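Local coordinates for KaiC-like domain-containing protein (Pyrococcus horikoshii, PDB 3BS4) that is of unknown function but has a KaiC-like domain, probably of RecA type, and holds an unidentified bound peptide, at residues S21-H26 against R182-W187; F39-R44 against Y142-S147; V52-I57 against H82-V87; S48-G53 against G138-G143. All blocks are in the same frame, centred on the assembly; numbering follows the deposited sequence. Where two conformers were deposited one is given.

Overall arrangement
Five neighbouring strands of the KaiC-like core tie the contacts together. Their order is 84-87, 51-56, 141-146, 184-190 and 22-27. Contacts 3 and 4 flank strand 51-56, contact 2 seats helix 34-47 on strand 141-146, and contact 1 pairs the last two strands. The centres of contacts 1 and 2 are about 9 Å apart, as are those of contacts 2 and 3. Contacts 1 and 3 lie about 14 Å apart between centres. The centres of contacts 3 and 4 are about 11 Å apart; a salt bridge from Arg83 NE to Asp49 OD1 (2.7 Å) joins them. The bound peptide reaches Asn185 and Trp187 in contact 1, Phe55 in contact 3 and Leu141 in contact 4.

Contact 1: residues S21-H26 against R182-W187; sequences SLILIH and RGTNFW
Leu22, Ile23 and Leu24 pair in parallel register with Asn185, Phe186 and Trp187. The strand axes come within 4.7 Å and run 19° apart. Four backbone hydrogen bonds alternate down the pair, from Asn185 N to Ser21 O through to Ile25 N to Trp187 O. The pair belongs to the parallel part of the central sheet of a KaiC-like, probably RecA-type, alpha/beta fold. The Leu22 and Trp187 side chains share one face of the sheet. Leu22 CD1 sits almost on the normal of the indole five-membered ring, 3.4 Å from its centroid, and CD2 lies over the six-membered ring. With CG anti to the backbone N (chi1 173°), Leu22 carries its methyls over the indole. On the other face Ile23 and Phe186 lie side by side, with Ile23 CD1 over the Phe186 ring, 4.1 Å from its centroid. Phe186 also stacks with Phe144. Trp187 NE1 and Asn185 OD1 hydrogen-bond to the backbone of the bound peptide. With an alanine at Trp187, Leu22 would probably lose the flat surface under its methyls and the peptide backbone its indole N-H partner. Asn185 ND2 donates to a water at 2.9 Å, and that water bonds weakly to Ser21 O.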
loop_
_atom_site.group_PDB
_atom_site.type_symbol
_atom_site.label_atom_id
_atom_site.label_comp_id
_atom_site.label_asym_id
_atom_site.label_seq_id
_atom_site.Cartn_x
_atom_site.Cartn_y
_atom_site.Cartn_z
ATOM N N SER A 21 -1.293 -12.000 2.089
ATOM C CA SER A 21 -2.358 -11.272 2.737
ATOM C C SER A 21 -2.515 -9.879 2.141
ATOM O O SER A 21 -1.584 -9.349 1.530
ATOM C CB SER A 21 -2.058 -11.159 4.228
ATOM O OG SER A 21 -2.137 -12.455 4.826
ATOM N N LEU A 22 -3.703 -9.309 2.349
ATOM C CA LEU A 22 -3.951 -7.894 2.111
ATOM C C LEU A 22 -4.040 -7.239 3.481
ATOM O O LEU A 22 -4.811 -7.684 4.342
ATOM C CB LEU A 22 -5.268 -7.694 1.355
ATOM C CG LEU A 22 -5.767 -6.258 1.159
ATOM C CD1 LEU A 22 -4.748 -5.372 0.409
ATOM C CD2 LEU A 22 -7.092 -6.320 0.427
ATOM N N ILE A 23 -3.235 -6.189 3.673
ATOM C CA ILE A 23 -3.184 -5.430 4.921
ATOM C C ILE A 23 -3.717 -4.034 4.649
ATOM O O ILE A 23 -3.222 -3.333 3.776
ATOM C CB ILE A 23 -1.728 -5.280 5.429
ATOM C CG1 ILE A 23 -1.120 -6.642 5.769
ATOM C CG2 ILE A 23 -1.660 -4.378 6.661
ATOM C CD1 ILE A 23 -0.403 -7.296 4.602
ATOM N N LEU A 24 -4.701 -3.620 5.434
ATOM C CA LEU A 24 -5.169 -2.237 5.401
ATOM C C LEU A 24 -4.572 -1.458 6.548
ATOM O O LEU A 24 -4.725 -1.842 7.704
ATOM C CB LEU A 24 -6.698 -2.180 5.504
ATOM C CG LEU A 24 -7.294 -0.768 5.525
ATOM C CD1 LEU A 24 -7.108 -0.012 4.163
ATOM C CD2 LEU A 24 -8.774 -0.871 5.885
ATOM N N ILE A 25 -3.907 -0.343 6.235
ATOM C CA ILE A 25 -3.494 0.625 7.248
ATOM C C ILE A 25 -4.517 1.754 7.134
ATOM O O ILE A 25 -4.550 2.496 6.135
ATOM C CB ILE A 25 -2.065 1.194 6.994
ATOM C CG1 ILE A 25 -1.015 0.069 6.938
ATOM C CG2 ILE A 25 -1.747 2.222 8.071
ATOM C CD1 ILE A 25 -1.011 -0.852 8.113
ATOM N N HIS A 26 -5.381 1.856 8.136
ATOM C CA HIS A 26 -6.380 2.916 8.181
ATOM C C HIS A 26 -5.867 4.050 9.060
ATOM O O HIS A 26 -5.884 3.941 10.307
ATOM C CB HIS A 26 -7.706 2.379 8.688
ATOM C CG HIS A 26 -8.781 3.425 8.777
ATOM N ND1 HIS A 26 -9.907 3.269 9.558
ATOM C CD2 HIS A 26 -8.892 4.645 8.191
ATOM C CE1 HIS A 26 -10.663 4.348 9.454
ATOM N NE2 HIS A 26 -10.073 5.196 8.626
ATOM N N ARG A 182 2.229 -14.212 -6.804
ATOM C CA ARG A 182 1.372 -13.185 -6.230
ATOM C C ARG A 182 2.136 -12.439 -5.137
ATOM O O ARG A 182 3.164 -12.912 -4.622
ATOM C CB ARG A 182 0.088 -13.815 -5.665
ATOM C CG ARG A 182 -1.021 -14.073 -6.707
ATOM C CD ARG A 182 -2.287 -14.633 -6.023
ATOM N NE ARG A 182 -3.485 -14.702 -6.872
ATOM C CZ ARG A 182 -4.470 -13.799 -6.872
ATOM N NH1 ARG A 182 -4.406 -12.725 -6.086
ATOM N NH2 ARG A 182 -5.529 -13.957 -7.670
ATOM N N GLY A 183 1.639 -11.268 -4.774
ATOM C CA GLY A 183 2.316 -10.479 -3.749
ATOM C C GLY A 183 1.575 -10.423 -2.429
ATOM O O GLY A 183 0.484 -11.000 -2.275
ATOM N N THR A 184 2.204 -9.742 -1.481
ATOM C CA THR A 184 1.599 -9.386 -0.202
ATOM C C THR A 184 1.398 -7.884 -0.315
ATOM O O THR A 184 2.323 -7.154 -0.683
ATOM C CB THR A 184 2.527 -9.774 0.947
ATOM O OG1 THR A 184 2.764 -11.193 0.866
ATOM C CG2 THR A 184 1.899 -9.449 2.313
ATOM N N ASN A 185 0.187 -7.424 0.004
ATOM C CA ASN A 185 -0.247 -6.080 -0.383
ATOM C C ASN A 185 -0.642 -5.238 0.795
ATOM O O ASN A 185 -1.287 -5.727 1.716
ATOM C CB ASN A 185 -1.418 -6.188 -1.360
ATOM C CG ASN A 185 -0.965 -6.713 -2.707
ATOM O OD1 ASN A 185 -0.369 -5.975 -3.490
ATOM N ND2 ASN A 185 -1.200 -7.992 -2.960
ATOM N N PHE A 186 -0.255 -3.967 0.741
ATOM C CA PHE A 186 -0.637 -2.981 1.754
ATOM C C PHE A 186 -1.452 -1.896 1.110
ATOM O O PHE A 186 -1.030 -1.300 0.131
ATOM C CB PHE A 186 0.600 -2.346 2.382
ATOM C CG PHE A 186 1.433 -3.301 3.175
ATOM C CD1 PHE A 186 1.324 -3.345 4.557
ATOM C CD2 PHE A 186 2.348 -4.130 2.537
ATOM C CE1 PHE A 186 2.122 -4.225 5.314
ATOM C CE2 PHE A 186 3.139 -5.032 3.291
ATOM C CZ PHE A 186 3.014 -5.059 4.682
ATOM N N TRP A 187 -2.624 -1.639 1.676
ATOM C CA TRP A 187 -3.465 -0.530 1.240
ATOM C C TRP A 187 -3.430 0.535 2.315
ATOM O O TRP A 187 -3.570 0.221 3.492
ATOM C CB TRP A 187 -4.925 -0.990 1.121
ATOM C CG TRP A 187 -5.201 -1.774 -0.106
ATOM C CD1 TRP A 187 -4.306 -2.077 -1.104
ATOM C CD2 TRP A 187 -6.464 -2.302 -0.522
ATOM N NE1 TRP A 187 -4.938 -2.779 -2.112
ATOM C CE2 TRP A 187 -6.265 -2.918 -1.783
ATOM C CE3 TRP A 187 -7.745 -2.333 0.054
ATOM C CZ2 TRP A 187 -7.299 -3.570 -2.476
ATOM C CZ3 TRP A 187 -8.772 -2.985 -0.640
ATOM C CH2 TRP A 187 -8.536 -3.579 -1.893
HETATM O O HOH W 1 -3.003 -9.498 -1.288
#

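Contact 2: residues F39-R44 against Y142-S147; sequences FYILSR and YGFAIS
Leu42 is the bump and the Phe144 ring is the surface it fits. Leu42 CD1 rests over one face of the ring, 3.8 Å from the centroid and 23° off the normal, displaced toward the CD2-CE2 side. Its CB lies 3.8 Å from Phe144 CE1, and Leu42 CA reaches within 3.6 Å of Phe144 CZ. The ring therefore lies close against the backbone of the helix as well as against the branch. Ile41 CG2 comes to the ring edge, 4.4 Å from Phe144 CE1, which is a loose touch. Two residues on, in the conformer described here, Ile146 probably fills the next hollow. Its CG1 stands beside the backbone N (chi1 -49°), and CD1 reaches between Phe39 and Leu42. Ile146 CD1 meets Phe39 CZ at 3.9 Å and Leu42 CD2 at 4.2 Å. A second conformer was deposited, so this packing is less certain. An alanine in place of Phe144 would probably open a gap under Leu42 CD1 and beside the helix backbone at Leu42 CA. The arrangement is a helix packed on the parallel part of the central sheet, with axes 10.3 Å apart at closest and directions 150° apart. Helix 34-47 lies between strands 22-27 and 51-56 in sequence. Leu42 also touches Val52 and Met54 of strand 51-56, while Phe39 turns to Ile64, Ile67 and Leu68 of helix 61-70.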
loop_
_atom_site.group_PDB
_atom_site.type_symbol
_atom_site.label_atom_id
_atom_site.label_comp_id
_atom_site.label_asym_id
_atom_site.label_seq_id
_atom_site.Cartn_x
_atom_site.Cartn_y
_atom_site.Cartn_z
ATOM N N PHE A 39 5.104 4.152 5.067
ATOM C CA PHE A 39 6.306 4.490 4.285
ATOM C C PHE A 39 7.554 3.861 4.897
ATOM O O PHE A 39 8.448 3.417 4.181
ATOM C CB PHE A 39 6.455 6.000 4.103
ATOM C CG PHE A 39 5.682 6.535 2.924
ATOM C CD1 PHE A 39 6.176 6.392 1.626
ATOM C CD2 PHE A 39 4.479 7.202 3.112
ATOM C CE1 PHE A 39 5.466 6.898 0.519
ATOM C CE2 PHE A 39 3.753 7.706 2.012
ATOM C CZ PHE A 39 4.250 7.553 0.717
ATOM N N TYR A 40 7.602 3.792 6.220
ATOM C CA TYR A 40 8.705 3.093 6.865
ATOM C C TYR A 40 8.782 1.628 6.439
ATOM O O TYR A 40 9.841 1.150 6.032
ATOM C CB TYR A 40 8.586 3.219 8.381
ATOM C CG TYR A 40 9.682 2.488 9.107
ATOM C CD1 TYR A 40 10.949 3.057 9.235
ATOM C CD2 TYR A 40 9.456 1.212 9.639
ATOM C CE1 TYR A 40 11.964 2.377 9.889
ATOM C CE2 TYR A 40 10.476 0.518 10.307
ATOM C CZ TYR A 40 11.725 1.120 10.418
ATOM O OH TYR A 40 12.743 0.441 11.060
ATOM N N ILE A 41 7.658 0.925 6.517
ATOM C CA ILE A 41 7.589 -0.470 6.094
ATOM C C ILE A 41 8.039 -0.628 4.640
ATOM O O ILE A 41 8.863 -1.495 4.326
ATOM C CB ILE A 41 6.178 -1.038 6.319
ATOM C CG1 ILE A 41 5.870 -1.067 7.823
ATOM C CG2 ILE A 41 6.044 -2.441 5.708
ATOM C CD1 ILE A 41 4.447 -1.473 8.162
ATOM N N LEU A 42 7.500 0.218 3.764
ATOM C CA LEU A 42 7.869 0.220 2.348
ATOM C C LEU A 42 9.386 0.392 2.167
ATOM O O LEU A 42 10.031 -0.375 1.427
ATOM C CB LEU A 42 7.128 1.365 1.639
ATOM C CG LEU A 42 7.461 1.740 0.188
ATOM C CD1 LEU A 42 7.442 0.538 -0.692
ATOM C CD2 LEU A 42 6.457 2.779 -0.317
ATOM N N SER A 43 9.954 1.379 2.861
ATOM C CA SER A 43 11.387 1.634 2.752
ATOM C C SER A 43 12.192 0.401 3.192
ATOM O O SER A 43 13.228 0.083 2.590
ATOM C CB SER A 43 11.788 2.872 3.558
ATOM O OG SER A 43 11.786 2.615 4.949
ATOM N N ARG A 44 11.716 -0.308 4.210
ATOM C CA ARG A 44 12.431 -1.486 4.711
ATOM C C ARG A 44 12.356 -2.653 3.735
ATOM O O ARG A 44 13.328 -3.386 3.584
ATOM C CB ARG A 44 11.906 -1.910 6.083
ATOM C CG ARG A 44 12.232 -0.922 7.192
ATOM C CD ARG A 44 13.493 -1.338 7.929
ATOM N NE ARG A 44 13.333 -2.674 8.510
ATOM C CZ ARG A 44 14.095 -3.177 9.478
ATOM N NH1 ARG A 44 15.079 -2.457 10.002
ATOM N NH2 ARG A 44 13.863 -4.403 9.934
ATOM N N TYR A 142 5.961 -7.313 -2.893
ATOM C CA TYR A 142 5.013 -6.545 -2.086
ATOM C C TYR A 142 4.345 -5.522 -2.969
ATOM O O TYR A 142 4.979 -4.996 -3.873
ATOM C CB TYR A 142 5.740 -5.811 -0.965
ATOM C CG TYR A 142 6.339 -6.747 0.042
ATOM C CD1 TYR A 142 5.565 -7.265 1.077
ATOM C CD2 TYR A 142 7.685 -7.130 -0.043
ATOM C CE1 TYR A 142 6.121 -8.147 2.021
ATOM C CE2 TYR A 142 8.233 -8.009 0.881
ATOM C CZ TYR A 142 7.458 -8.506 1.908
ATOM O OH TYR A 142 8.014 -9.361 2.840
ATOM N N GLY A 143 3.073 -5.231 -2.696
ATOM C CA GLY A 143 2.388 -4.109 -3.350
ATOM C C GLY A 143 1.963 -3.098 -2.309
ATOM O O GLY A 143 1.672 -3.456 -1.153
ATOM N N PHE A 144 1.966 -1.830 -2.713
ATOM C CA PHE A 144 1.488 -0.738 -1.849
ATOM C C PHE A 144 0.557 0.136 -2.643
ATOM O O PHE A 144 0.934 0.554 -3.743
ATOM C CB PHE A 144 2.669 0.101 -1.360
ATOM C CG PHE A 144 3.580 -0.645 -0.422
ATOM C CD1 PHE A 144 3.451 -0.487 0.950
ATOM C CD2 PHE A 144 4.545 -1.531 -0.908
ATOM C CE1 PHE A 144 4.264 -1.192 1.836
ATOM C CE2 PHE A 144 5.373 -2.248 -0.021
ATOM C CZ PHE A 144 5.230 -2.074 1.348
ATOM N N ALA A 145 -0.649 0.401 -2.127
ATOM C CA ALA A 145 -1.577 1.343 -2.798
ATOM C C ALA A 145 -1.752 2.590 -1.928
ATOM O O ALA A 145 -2.335 2.508 -0.832
ATOM C CB ALA A 145 -2.945 0.679 -3.055
ATOM N N ILE A 146 -1.228 3.713 -2.437
ATOM C CA ILE A 146 -1.138 4.944 -1.672
ATOM C C ILE A 146 -1.872 6.060 -2.422
ATOM O O ILE A 146 -1.326 6.667 -3.341
ATOM C CB ILE A 146 0.329 5.365 -1.407
ATOM C CG1 ILE A 146 1.153 4.185 -0.857
ATOM C CG2 ILE A 146 0.362 6.558 -0.455
ATOM C CD1 ILE A 146 2.658 4.406 -0.843
ATOM N N SER A 147 -3.132 6.313 -2.069
ATOM C CA SER A 147 -3.923 5.599 -1.085
ATOM C C SER A 147 -5.318 5.353 -1.592
ATOM O O SER A 147 -5.739 5.972 -2.584
ATOM C CB SER A 147 -4.170 6.571 0.095
ATOM O OG SER A 147 -2.932 6.991 0.661
#

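Contact 3: residues V52-I57 against H82-V87; sequences VGMFSI and HRLAIV
Val52 and Leu84 stand on one face of two parallel strands, and their side chains cross at a slant. The strands close a beta-alpha-beta unit of the core sheet, with helices 61-70 and 75-80 in the connection. Leu84 leans across so that CD1 lies 3.8 Å from Val52 CG1 and 3.5 Å from Val52 O. Met54 points to the same face. Its chain runs extended to SD and then bends (chi3 -43°), which turns CE back to 4.2 Å from Leu84 CD1. Helix 34-47 packs on Val52 and Met54 here, and helix 75-80 on Leu84. Ile86 is set further along, and its CG2 meets Ser56 CB at 4.0 Å. Phe55 and Val87 occupy the other face with Ala85. The ring approaches Val87 obliquely, with CD1 4.1 Å from Val87 CG2. That ring also meets Tyr119 edge-to-face, and an aromatic side chain of the bound peptide with planes about 40° apart. Gly53 pairs with Ala85, and its CA makes a CH...O contact to Ala85 O. Five backbone hydrogen bonds run along the pair, and the last joins Ser56 N to Val87 O at 2.9 Å, with 163° at the hydrogen.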
loop_
_atom_site.group_PDB
_atom_site.type_symbol
_atom_site.label_atom_id
_atom_site.label_comp_id
_atom_site.label_asym_id
_atom_site.label_seq_id
_atom_site.Cartn_x
_atom_site.Cartn_y
_atom_site.Cartn_z
ATOM N N VAL A 52 8.955 -4.525 -5.278
ATOM C CA VAL A 52 7.855 -3.705 -4.774
ATOM C C VAL A 52 7.142 -3.086 -5.951
ATOM O O VAL A 52 7.786 -2.537 -6.843
ATOM C CB VAL A 52 8.390 -2.622 -3.823
ATOM C CG1 VAL A 52 7.280 -1.632 -3.431
ATOM C CG2 VAL A 52 9.013 -3.272 -2.569
ATOM N N GLY A 53 5.816 -3.186 -5.957
ATOM C CA GLY A 53 5.005 -2.468 -6.931
ATOM C C GLY A 53 4.206 -1.450 -6.140
ATOM O O GLY A 53 3.676 -1.792 -5.081
ATOM N N MET A 54 4.155 -0.213 -6.627
ATOM C CA MET A 54 3.377 0.844 -5.967
ATOM C C MET A 54 2.290 1.350 -6.904
ATOM O O MET A 54 2.569 1.696 -8.059
ATOM C CB MET A 54 4.293 2.017 -5.600
ATOM C CG MET A 54 3.603 3.125 -4.819
ATOM S SD MET A 54 4.716 4.544 -4.628
ATOM C CE MET A 54 6.239 3.630 -4.213
ATOM N N PHE A 55 1.060 1.415 -6.394
ATOM C CA PHE A 55 -0.017 2.116 -7.102
ATOM C C PHE A 55 -0.076 3.492 -6.491
ATOM O O PHE A 55 -0.558 3.669 -5.370
ATOM C CB PHE A 55 -1.334 1.348 -6.946
ATOM C CG PHE A 55 -1.226 -0.061 -7.450
ATOM C CD1 PHE A 55 -1.427 -0.335 -8.804
ATOM C CD2 PHE A 55 -0.821 -1.076 -6.601
ATOM C CE1 PHE A 55 -1.293 -1.641 -9.290
ATOM C CE2 PHE A 55 -0.668 -2.377 -7.069
ATOM C CZ PHE A 55 -0.909 -2.655 -8.424
ATOM N N SER A 56 0.483 4.462 -7.212
ATOM C CA SER A 56 0.662 5.801 -6.658
ATOM C C SER A 56 -0.527 6.647 -7.062
ATOM O O SER A 56 -0.534 7.248 -8.125
ATOM C CB SER A 56 1.972 6.391 -7.164
ATOM O OG SER A 56 2.218 7.613 -6.509
ATOM N N ILE A 57 -1.559 6.617 -6.214
ATOM C CA ILE A 57 -2.889 7.118 -6.544
ATOM C C ILE A 57 -3.071 8.569 -6.099
ATOM O O ILE A 57 -3.664 9.376 -6.820
ATOM C CB ILE A 57 -3.961 6.236 -5.836
ATOM C CG1 ILE A 57 -3.893 4.768 -6.335
ATOM C CG2 ILE A 57 -5.383 6.815 -5.992
ATOM C CD1 ILE A 57 -4.303 3.732 -5.281
ATOM N N HIS A 82 15.251 -2.236 -11.516
ATOM C CA HIS A 82 14.127 -3.172 -11.692
ATOM C C HIS A 82 13.577 -3.752 -10.393
ATOM O O HIS A 82 12.906 -4.779 -10.420
ATOM C CB HIS A 82 14.509 -4.300 -12.680
ATOM C CG HIS A 82 14.677 -3.816 -14.085
ATOM N ND1 HIS A 82 15.883 -3.863 -14.749
ATOM C CD2 HIS A 82 13.799 -3.238 -14.936
ATOM C CE1 HIS A 82 15.738 -3.346 -15.956
ATOM N NE2 HIS A 82 14.481 -2.964 -16.098
ATOM N N ARG A 83 13.867 -3.104 -9.267
ATOM C CA ARG A 83 13.362 -3.564 -7.971
ATOM C C ARG A 83 11.987 -2.986 -7.679
ATOM O O ARG A 83 11.167 -3.625 -7.015
ATOM C CB ARG A 83 14.306 -3.155 -6.839
ATOM C CG ARG A 83 15.722 -3.741 -6.978
ATOM C CD ARG A 83 15.666 -5.260 -7.069
ATOM N NE ARG A 83 16.965 -5.865 -6.736
ATOM C CZ ARG A 83 17.977 -6.025 -7.590
ATOM N NH1 ARG A 83 17.878 -5.632 -8.857
ATOM N NH2 ARG A 83 19.099 -6.586 -7.169
ATOM N N LEU A 84 11.773 -1.763 -8.148
ATOM C CA LEU A 84 10.532 -1.030 -7.896
ATOM C C LEU A 84 9.797 -0.772 -9.213
ATOM O O LEU A 84 10.422 -0.363 -10.202
ATOM C CB LEU A 84 10.877 0.288 -7.209
ATOM C CG LEU A 84 9.761 1.304 -6.954
ATOM C CD1 LEU A 84 8.691 0.700 -6.031
ATOM C CD2 LEU A 84 10.348 2.598 -6.397
ATOM N N ALA A 85 8.486 -1.022 -9.224
ATOM C CA ALA A 85 7.622 -0.648 -10.353
ATOM C C ALA A 85 6.577 0.313 -9.812
ATOM O O ALA A 85 6.043 0.080 -8.735
ATOM C CB ALA A 85 6.950 -1.862 -10.946
ATOM N N ILE A 86 6.309 1.388 -10.548
ATOM C CA ILE A 86 5.296 2.356 -10.115
ATOM C C ILE A 86 4.255 2.492 -11.198
ATOM O O ILE A 86 4.598 2.705 -12.368
ATOM C CB ILE A 86 5.893 3.752 -9.794
ATOM C CG1 ILE A 86 6.916 3.644 -8.655
ATOM C CG2 ILE A 86 4.776 4.740 -9.424
ATOM C CD1 ILE A 86 7.647 4.935 -8.306
ATOM N N VAL A 87 2.984 2.343 -10.824
ATOM C CA VAL A 87 1.904 2.776 -11.712
ATOM C C VAL A 87 1.523 4.164 -11.221
ATOM O O VAL A 87 1.011 4.321 -10.107
ATOM C CB VAL A 87 0.694 1.838 -11.675
ATOM C CG1 VAL A 87 -0.418 2.338 -12.618
ATOM C CG2 VAL A 87 1.093 0.387 -12.007
#

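Contact 4: residues S48-G53 against G138-G143; sequences SDNLVG and GRELYG
Arg139 reaches across to Asp49 and Leu51. From CB the chain leaves with CG beside the backbone N and then runs extended to NE. CG passes 3.3 Å from Asp49 O. CD meets the same Asp49 O and also Leu51 CD2, at 3.7 Å. NE bonds only weakly to Asp49 O and to Asp49 OD2. At the tip, Arg139 NH2 makes the salt bridge to Asp49 OD2 at 2.9 Å. It lies on the syn side of OD2 but 25° out of the carboxylate plane, and that plane stands 80° from the guanidinium. NH1 bonds to Leu135 O. Asp49 OD1 is held by Arg83, so two arginines gather round one carboxylate. Asp49 is the C-prime residue of the Schellman motif that ends helix 34-47. From there the chain enters strand 51-56, which pairs in parallel with strand 141-146 in the core sheet. Asn50 OD1 accepts from Glu140 N at 3.1 Å, and Asn50 ND2 donates to Lys45 O. Leu141 CD1 packs on Leu51 CB at 3.8 Å. The Asn50 amide stands at the edge of the Tyr142 ring, CG 3.8 Å from CE2, with the two planes 82° apart. Tyr142 OH bonds to Lys45 and to a water at 2.6 Å.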
loop_
_atom_site.group_PDB
_atom_site.type_symbol
_atom_site.label_atom_id
_atom_site.label_comp_id
_atom_site.label_asym_id
_atom_site.label_seq_id
_atom_site.Cartn_x
_atom_site.Cartn_y
_atom_site.Cartn_z
ATOM N N SER A 48 15.728 -4.153 1.812
ATOM C CA SER A 48 16.030 -5.569 1.996
ATOM C C SER A 48 16.010 -6.348 0.673
ATOM O O SER A 48 15.939 -7.584 0.664
ATOM C CB SER A 48 15.065 -6.184 3.010
ATOM O OG SER A 48 15.224 -5.571 4.272
ATOM N N ASP A 49 16.063 -5.617 -0.437
ATOM C CA ASP A 49 16.168 -6.178 -1.796
ATOM C C ASP A 49 14.978 -7.036 -2.232
ATOM O O ASP A 49 15.145 -8.050 -2.897
ATOM C CB ASP A 49 17.492 -6.956 -1.970
ATOM C CG ASP A 49 17.874 -7.154 -3.431
ATOM O OD1 ASP A 49 17.815 -6.179 -4.210
ATOM O OD2 ASP A 49 18.259 -8.287 -3.797
ATOM N N ASN A 50 13.770 -6.637 -1.843
ATOM C CA ASN A 50 12.566 -7.306 -2.328
ATOM C C ASN A 50 12.030 -6.579 -3.543
ATOM O O ASN A 50 12.524 -5.511 -3.884
ATOM C CB ASN A 50 11.518 -7.343 -1.209
ATOM C CG ASN A 50 11.936 -8.258 -0.092
ATOM O OD1 ASN A 50 12.004 -9.467 -0.275
ATOM N ND2 ASN A 50 12.249 -7.684 1.070
ATOM N N LEU A 51 11.034 -7.165 -4.201
ATOM C CA LEU A 51 10.377 -6.493 -5.314
ATOM C C LEU A 51 9.163 -5.741 -4.788
ATOM O O LEU A 51 8.451 -6.262 -3.942
ATOM C CB LEU A 51 9.942 -7.503 -6.360
ATOM C CG LEU A 51 11.076 -8.356 -6.955
ATOM C CD1 LEU A 51 10.477 -9.304 -7.967
ATOM C CD2 LEU A 51 12.189 -7.508 -7.562
ATOM N N VAL A 52 8.955 -4.525 -5.278
ATOM C CA VAL A 52 7.855 -3.705 -4.774
ATOM C C VAL A 52 7.142 -3.086 -5.951
ATOM O O VAL A 52 7.786 -2.537 -6.843
ATOM C CB VAL A 52 8.390 -2.622 -3.823
ATOM C CG1 VAL A 52 7.280 -1.632 -3.431
ATOM C CG2 VAL A 52 9.013 -3.272 -2.569
ATOM N N GLY A 53 5.816 -3.186 -5.957
ATOM C CA GLY A 53 5.005 -2.468 -6.931
ATOM C C GLY A 53 4.206 -1.450 -6.140
ATOM O O GLY A 53 3.676 -1.792 -5.081
ATOM N N GLY A 138 14.337 -15.872 -4.772
ATOM C CA GLY A 138 14.929 -15.453 -3.500
ATOM C C GLY A 138 14.390 -14.137 -2.961
ATOM O O GLY A 138 14.910 -13.605 -1.979
ATOM N N ARG A 139 13.345 -13.619 -3.608
ATOM C CA ARG A 139 12.728 -12.352 -3.211
ATOM C C ARG A 139 11.264 -12.537 -2.888
ATOM O O ARG A 139 10.636 -13.515 -3.302
ATOM C CB ARG A 139 12.864 -11.300 -4.315
ATOM C CG ARG A 139 14.262 -10.796 -4.450
ATOM C CD ARG A 139 14.381 -9.670 -5.450
ATOM N NE ARG A 139 15.782 -9.283 -5.556
ATOM C CZ ARG A 139 16.651 -9.864 -6.379
ATOM N NH1 ARG A 139 16.244 -10.820 -7.208
ATOM N NH2 ARG A 139 17.928 -9.473 -6.379
ATOM N N GLU A 140 10.743 -11.607 -2.091
ATOM C CA GLU A 140 9.307 -11.469 -1.916
ATOM C C GLU A 140 8.807 -10.287 -2.745
ATOM O O GLU A 140 9.547 -9.333 -2.984
ATOM C CB GLU A 140 8.955 -11.282 -0.438
ATOM C CG GLU A 140 9.095 -12.550 0.392
ATOM C CD GLU A 140 8.152 -13.663 -0.031
ATOM O OE1 GLU A 140 7.054 -13.384 -0.575
ATOM O OE2 GLU A 140 8.508 -14.846 0.189
ATOM N N LEU A 141 7.550 -10.381 -3.191
ATOM C CA LEU A 141 6.882 -9.291 -3.900
ATOM C C LEU A 141 5.873 -8.631 -2.974
ATOM O O LEU A 141 5.048 -9.306 -2.344
ATOM C CB LEU A 141 6.165 -9.797 -5.158
ATOM C CG LEU A 141 5.318 -8.792 -5.951
ATOM C CD1 LEU A 141 6.151 -7.629 -6.507
ATOM C CD2 LEU A 141 4.545 -9.507 -7.069
ATOM N N TYR A 142 5.961 -7.313 -2.893
ATOM C CA TYR A 142 5.013 -6.545 -2.086
ATOM C C TYR A 142 4.345 -5.522 -2.969
ATOM O O TYR A 142 4.979 -4.996 -3.873
ATOM C CB TYR A 142 5.740 -5.811 -0.965
ATOM C CG TYR A 142 6.339 -6.747 0.042
ATOM C CD1 TYR A 142 5.565 -7.265 1.077
ATOM C CD2 TYR A 142 7.685 -7.130 -0.043
ATOM C CE1 TYR A 142 6.121 -8.147 2.021
ATOM C CE2 TYR A 142 8.233 -8.009 0.881
ATOM C CZ TYR A 142 7.458 -8.506 1.908
ATOM O OH TYR A 142 8.014 -9.361 2.840
ATOM N N GLY A 143 3.073 -5.231 -2.696
ATOM C CA GLY A 143 2.388 -4.109 -3.350
ATOM C C GLY A 143 1.963 -3.098 -2.309
ATOM O O GLY A 143 1.672 -3.456 -1.153
HETATM O O HOH W 2 10.484 -10.308 2.718
#